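Local coordinates for protein Rho guanyl nucleotide exchange factor (Rom2), putative (Aspergillus fumigatus Af293, PDB 5O51) that probably acts, as a whole protein, as a guanyl-nucleotide exchange factor for Rho-type GTPases; this chain is its CNH domain, a seven-bladed beta-propeller, at residues A[172-184]-A[192-206]. Residues are numbered along the deposited sequence; the frame is centred on the assembly and turned at random.
Sequences KEYYIPAESSSIH and VGCARGFEVVSLETT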
loop_
_atom_site.group_PDB
_atom_site.type_symbol
_atom_site.label_atom_id
_atom_site.label_comp_id
_atom_site.label_asym_id
_atom_site.label_seq_id
_atom_site.Cartn_x
_atom_site.Cartn_y
_atom_site.Cartn_z
ATOM N N LYS A 172 -6.998 17.188 -11.687
ATOM C CA LYS A 172 -7.579 17.954 -10.575
ATOM C C LYS A 172 -6.606 17.968 -9.418
ATOM O O LYS A 172 -5.803 17.047 -9.276
ATOM C CB LYS A 172 -8.896 17.318 -10.090
ATOM C CG LYS A 172 -9.986 17.123 -11.151
ATOM C CD LYS A 172 -10.780 18.387 -11.472
ATOM C CE LYS A 172 -12.039 18.495 -10.615
ATOM N NZ LYS A 172 -12.766 19.782 -10.793
ATOM N N GLU A 173 -6.698 18.991 -8.584
ATOM C CA GLU A 173 -5.812 19.176 -7.422
ATOM C C GLU A 173 -6.678 19.451 -6.204
ATOM O O GLU A 173 -7.833 19.811 -6.368
ATOM C CB GLU A 173 -4.861 20.336 -7.687
ATOM C CG GLU A 173 -3.813 20.525 -6.601
ATOM C CD GLU A 173 -2.756 21.547 -6.962
ATOM O OE1 GLU A 173 -2.324 21.608 -8.134
ATOM O OE2 GLU A 173 -2.352 22.292 -6.049
ATOM N N TYR A 174 -6.164 19.234 -4.996
ATOM C CA TYR A 174 -6.917 19.481 -3.744
ATOM C C TYR A 174 -5.966 19.897 -2.644
ATOM O O TYR A 174 -4.754 19.659 -2.726
ATOM C CB TYR A 174 -7.752 18.252 -3.254
ATOM C CG TYR A 174 -8.645 17.634 -4.302
ATOM C CD1 TYR A 174 -8.091 16.862 -5.320
ATOM C CD2 TYR A 174 -10.030 17.824 -4.300
ATOM C CE1 TYR A 174 -8.865 16.306 -6.313
ATOM C CE2 TYR A 174 -10.827 17.271 -5.296
ATOM C CZ TYR A 174 -10.233 16.507 -6.304
ATOM O OH TYR A 174 -10.929 15.915 -7.334
ATOM N N TYR A 175 -6.531 20.516 -1.617
ATOM C CA TYR A 175 -5.788 20.932 -0.429
ATOM C C TYR A 175 -6.485 20.396 0.830
ATOM O O TYR A 175 -7.704 20.284 0.856
ATOM C CB TYR A 175 -5.674 22.459 -0.368
ATOM C CG TYR A 175 -5.082 22.916 0.951
ATOM C CD1 TYR A 175 -3.699 22.942 1.132
ATOM C CD2 TYR A 175 -5.906 23.249 2.050
ATOM C CE1 TYR A 175 -3.138 23.318 2.350
ATOM C CE2 TYR A 175 -5.355 23.621 3.281
ATOM C CZ TYR A 175 -3.968 23.665 3.417
ATOM O OH TYR A 175 -3.379 24.048 4.611
ATOM N N ILE A 176 -5.709 20.049 1.859
ATOM C CA ILE A 176 -6.231 19.418 3.089
ATOM C C ILE A 176 -5.400 19.965 4.250
ATOM O O ILE A 176 -4.164 19.776 4.258
ATOM C CB ILE A 176 -6.052 17.856 3.112
ATOM C CG1 ILE A 176 -6.801 17.134 1.960
ATOM C CG2 ILE A 176 -6.442 17.251 4.481
ATOM C CD1 ILE A 176 -8.270 16.890 2.198
ATOM N N PRO A 177 -6.045 20.594 5.253
ATOM C CA PRO A 177 -5.274 21.143 6.384
ATOM C C PRO A 177 -4.998 20.116 7.485
ATOM O O PRO A 177 -5.428 20.319 8.625
ATOM C CB PRO A 177 -6.183 22.284 6.889
ATOM C CG PRO A 177 -7.562 21.780 6.619
ATOM C CD PRO A 177 -7.461 21.032 5.307
ATOM N N ALA A 178 -4.289 19.036 7.131
ATOM C CA ALA A 178 -3.771 18.028 8.088
ATOM C C ALA A 178 -2.717 17.053 7.486
ATOM O O ALA A 178 -2.663 16.822 6.276
ATOM C CB ALA A 178 -4.919 17.235 8.680
ATOM N N GLU A 179 -1.902 16.473 8.361
ATOM C CA GLU A 179 -0.986 15.383 7.987
ATOM C C GLU A 179 -1.772 14.119 7.534
ATOM O O GLU A 179 -2.649 13.648 8.278
ATOM C CB GLU A 179 -0.072 15.036 9.174
ATOM C CG GLU A 179 1.107 14.111 8.830
ATOM C CD GLU A 179 2.004 13.789 10.021
ATOM O OE1 GLU A 179 1.488 13.606 11.147
ATOM O OE2 GLU A 179 3.238 13.711 9.825
ATOM N N SER A 180 -1.446 13.594 6.338
ATOM C CA SER A 180 -2.136 12.415 5.749
ATOM C C SER A 180 -1.309 11.130 5.790
ATOM O O SER A 180 -0.179 11.131 5.325
ATOM C CB SER A 180 -2.516 12.678 4.311
ATOM O OG SER A 180 -3.493 13.676 4.243
ATOM N N SER A 181 -1.902 10.065 6.354
ATOM C CA SER A 181 -1.364 8.679 6.375
ATOM C C SER A 181 -1.628 7.895 5.080
ATOM O O SER A 181 -0.764 7.174 4.636
ATOM C CB SER A 181 -1.994 7.850 7.501
ATOM O OG SER A 181 -1.800 8.406 8.786
ATOM N N SER A 182 -2.811 8.023 4.479
ATOM C CA SER A 182 -3.200 7.132 3.390
ATOM C C SER A 182 -4.274 7.689 2.449
ATOM O O SER A 182 -4.943 8.650 2.755
ATOM C CB SER A 182 -3.732 5.864 4.012
ATOM O OG SER A 182 -4.896 6.103 4.776
ATOM N N ILE A 183 -4.484 7.020 1.334
ATOM C CA ILE A 183 -5.543 7.403 0.409
ATOM C C ILE A 183 -6.248 6.228 -0.299
ATOM O O ILE A 183 -5.636 5.288 -0.725
ATOM C CB ILE A 183 -4.998 8.466 -0.595
ATOM C CG1 ILE A 183 -6.124 9.299 -1.170
ATOM C CG2 ILE A 183 -4.170 7.820 -1.707
ATOM C CD1 ILE A 183 -5.628 10.575 -1.812
ATOM N N HIS A 184 -7.556 6.315 -0.442
ATOM C CA HIS A 184 -8.397 5.221 -0.953
ATOM C C HIS A 184 -9.413 5.758 -1.955
ATOM O O HIS A 184 -9.953 6.859 -1.786
ATOM C CB HIS A 184 -9.122 4.504 0.223
ATOM C CG HIS A 184 -8.173 4.018 1.277
ATOM N ND1 HIS A 184 -7.587 2.774 1.223
ATOM C CD2 HIS A 184 -7.608 4.658 2.325
ATOM C CE1 HIS A 184 -6.732 2.656 2.216
ATOM N NE2 HIS A 184 -6.719 3.789 2.896
ATOM N N VAL A 192 -9.355 10.140 2.367
ATOM C CA VAL A 192 -8.018 10.428 2.829
ATOM C C VAL A 192 -7.941 10.109 4.307
ATOM O O VAL A 192 -8.790 10.553 5.090
ATOM C CB VAL A 192 -7.620 11.913 2.615
ATOM C CG1 VAL A 192 -6.281 12.238 3.316
ATOM C CG2 VAL A 192 -7.535 12.238 1.127
ATOM N N GLY A 193 -6.878 9.372 4.668
ATOM C CA GLY A 193 -6.573 9.013 6.054
ATOM C C GLY A 193 -5.635 10.088 6.561
ATOM O O GLY A 193 -4.518 10.182 6.096
ATOM N N CYS A 194 -6.128 10.957 7.437
ATOM C CA CYS A 194 -5.383 12.131 7.882
ATOM C C CYS A 194 -5.513 12.120 9.382
ATOM O O CYS A 194 -6.303 11.365 9.904
ATOM C CB CYS A 194 -5.985 13.414 7.261
ATOM S SG CYS A 194 -7.490 13.968 8.107
ATOM N N ALA A 195 -4.785 12.968 10.083
ATOM C CA ALA A 195 -4.759 12.914 11.566
ATOM C C ALA A 195 -6.104 13.075 12.313
ATOM O O ALA A 195 -6.212 12.726 13.478
ATOM C CB ALA A 195 -3.767 13.947 12.047
ATOM N N ARG A 196 -7.115 13.648 11.674
ATOM C CA ARG A 196 -8.430 13.840 12.315
ATOM C C ARG A 196 -9.395 12.697 12.024
ATOM O O ARG A 196 -10.466 12.587 12.662
ATOM C CB ARG A 196 -9.067 15.149 11.837
ATOM C CG ARG A 196 -8.491 16.414 12.485
ATOM C CD ARG A 196 -9.331 17.639 12.130
ATOM N NE ARG A 196 -9.818 17.582 10.736
ATOM C CZ ARG A 196 -9.316 18.234 9.677
ATOM N NH1 ARG A 196 -8.277 19.068 9.773
ATOM N NH2 ARG A 196 -9.886 18.058 8.483
ATOM N N GLY A 197 -9.030 11.878 11.040
ATOM C CA GLY A 197 -9.775 10.687 10.652
ATOM C C GLY A 197 -9.816 10.518 9.144
ATOM O O GLY A 197 -9.157 11.230 8.350
ATOM N N PHE A 198 -10.628 9.576 8.735
ATOM C CA PHE A 198 -10.980 9.442 7.344
ATOM C C PHE A 198 -11.882 10.623 6.868
ATOM O O PHE A 198 -12.989 10.790 7.372
ATOM C CB PHE A 198 -11.677 8.093 7.177
ATOM C CG PHE A 198 -10.738 6.876 7.183
ATOM C CD1 PHE A 198 -9.723 6.741 6.232
ATOM C CD2 PHE A 198 -10.938 5.827 8.092
ATOM C CE1 PHE A 198 -8.924 5.607 6.228
ATOM C CE2 PHE A 198 -10.148 4.669 8.071
ATOM C CZ PHE A 198 -9.141 4.569 7.138
ATOM N N GLU A 199 -11.411 11.427 5.917
ATOM C CA GLU A 199 -12.203 12.539 5.379
ATOM C C GLU A 199 -12.454 12.314 3.885
ATOM O O GLU A 199 -11.531 12.164 3.083
ATOM C CB GLU A 199 -11.529 13.911 5.617
ATOM C CG GLU A 199 -11.054 14.193 7.059
ATOM C CD GLU A 199 -12.129 14.655 8.058
ATOM O OE1 GLU A 199 -13.162 15.234 7.647
ATOM O OE2 GLU A 199 -11.917 14.462 9.285
ATOM N N VAL A 200 -13.728 12.309 3.525
ATOM C CA VAL A 200 -14.171 12.014 2.164
ATOM C C VAL A 200 -14.178 13.299 1.332
ATOM O O VAL A 200 -14.637 14.329 1.798
ATOM C CB VAL A 200 -15.555 11.371 2.219
ATOM C CG1 VAL A 200 -16.037 10.950 0.841
ATOM C CG2 VAL A 200 -15.518 10.179 3.163
ATOM N N VAL A 201 -13.648 13.227 0.109
ATOM C CA VAL A 201 -13.359 14.398 -0.745
ATOM C C VAL A 201 -13.857 14.116 -2.148
ATOM O O VAL A 201 -13.574 13.071 -2.728
ATOM C CB VAL A 201 -11.851 14.729 -0.757
ATOM C CG1 VAL A 201 -11.409 15.469 -2.024
ATOM C CG2 VAL A 201 -11.517 15.555 0.474
ATOM N N SER A 202 -14.585 15.074 -2.699
ATOM C CA SER A 202 -15.344 14.847 -3.914
ATOM C C SER A 202 -14.477 15.070 -5.144
ATOM O O SER A 202 -13.877 16.132 -5.276
ATOM C CB SER A 202 -16.510 15.828 -3.899
ATOM O OG SER A 202 -17.435 15.610 -4.947
ATOM N N LEU A 203 -14.418 14.091 -6.049
ATOM C CA LEU A 203 -13.598 14.228 -7.285
ATOM C C LEU A 203 -14.046 15.411 -8.202
ATOM O O LEU A 203 -13.326 16.414 -8.278
ATOM C CB LEU A 203 -13.458 12.888 -8.051
ATOM C CG LEU A 203 -12.352 11.916 -7.549
ATOM C CD1 LEU A 203 -12.540 10.456 -7.960
ATOM C CD2 LEU A 203 -10.997 12.392 -8.026
ATOM N N GLU A 204 -15.202 15.308 -8.879
ATOM C CA GLU A 204 -15.885 16.507 -9.446
ATOM C C GLU A 204 -16.638 17.161 -8.287
ATOM O O GLU A 204 -16.949 16.484 -7.316
ATOM C CB GLU A 204 -16.801 16.169 -10.653
ATOM C CG GLU A 204 -18.327 16.258 -10.471
ATOM C CD GLU A 204 -18.924 15.208 -9.531
ATOM O OE1 GLU A 204 -18.193 14.292 -9.102
ATOM O OE2 GLU A 204 -20.137 15.302 -9.215
ATOM N N THR A 205 -16.930 18.457 -8.387
ATOM C CA THR A 205 -17.406 19.285 -7.242
ATOM C C THR A 205 -16.528 19.266 -5.976
ATOM O O THR A 205 -15.553 18.514 -5.893
ATOM C CB THR A 205 -18.912 19.047 -6.833
ATOM O OG1 THR A 205 -19.078 19.248 -5.427
ATOM C CG2 THR A 205 -19.480 17.664 -7.149
ATOM N N THR A 206 -16.887 20.139 -5.022
ATOM C CA THR A 206 -16.515 20.055 -3.580
ATOM C C THR A 206 -14.956 19.943 -3.364
ATOM O O THR A 206 -14.231 19.791 -4.353
ATOM C CB THR A 206 -17.399 18.976 -2.832
ATOM O OG1 THR A 206 -17.928 18.035 -3.759
ATOM C CG2 THR A 206 -18.647 19.574 -2.127
#
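Tyr174 and Ile176, on the outermost strand of one beta-propeller blade, pack against Val201 of the next, while the chain crosses over through 177-179 to become that blade's first strand, 180-186. The Tyr174 and Val201 side chains run alongside each other, pointing opposite ways, Tyr174 CD2 lying 3.6 Å from Val201 CG1. With CG anti to the carbonyl carbon (chi1 -51°), the Tyr174 ring reaches the C-terminal end of strand 197-202, where its OH donates a 2.6 Å hydrogen bond to Leu203 O, in the carbonyl plane and on a lone pair. CG2 of Val201 meets CD1 of Ile176 at 3.9 Å.

Within the blade, strands 180-186 and 189-194 pair antiparallel through a classic beta bulge: Ser181 N and Ser182 N both donate to Gly193 O, and Gly193 N returns a nearly straight bond to Ser182 O (171°). On one face of this pair, Ile183 crosses Val192 at an angle, CD1 against CG2, and Val192 CG1 sits 3.3 Å from Ser180 OG, a hydroxyl hydrogen-bonded to Ser137 of the preceding blade. Ser182 OG, on the other face, is hydrogen-bonded to Pro230 O of the following blade. Beyond the bulge, Ala195 N, in the Cys194-Gly197 type I turn, hydrogen-bonds to Glu179 O (2.9 Å), nearly in line with its C=O but bent at the hydrogen (136°), and the Arg196 guanidinium edge offers NH1 to Pro177 O in a weak 3.3 Å bond.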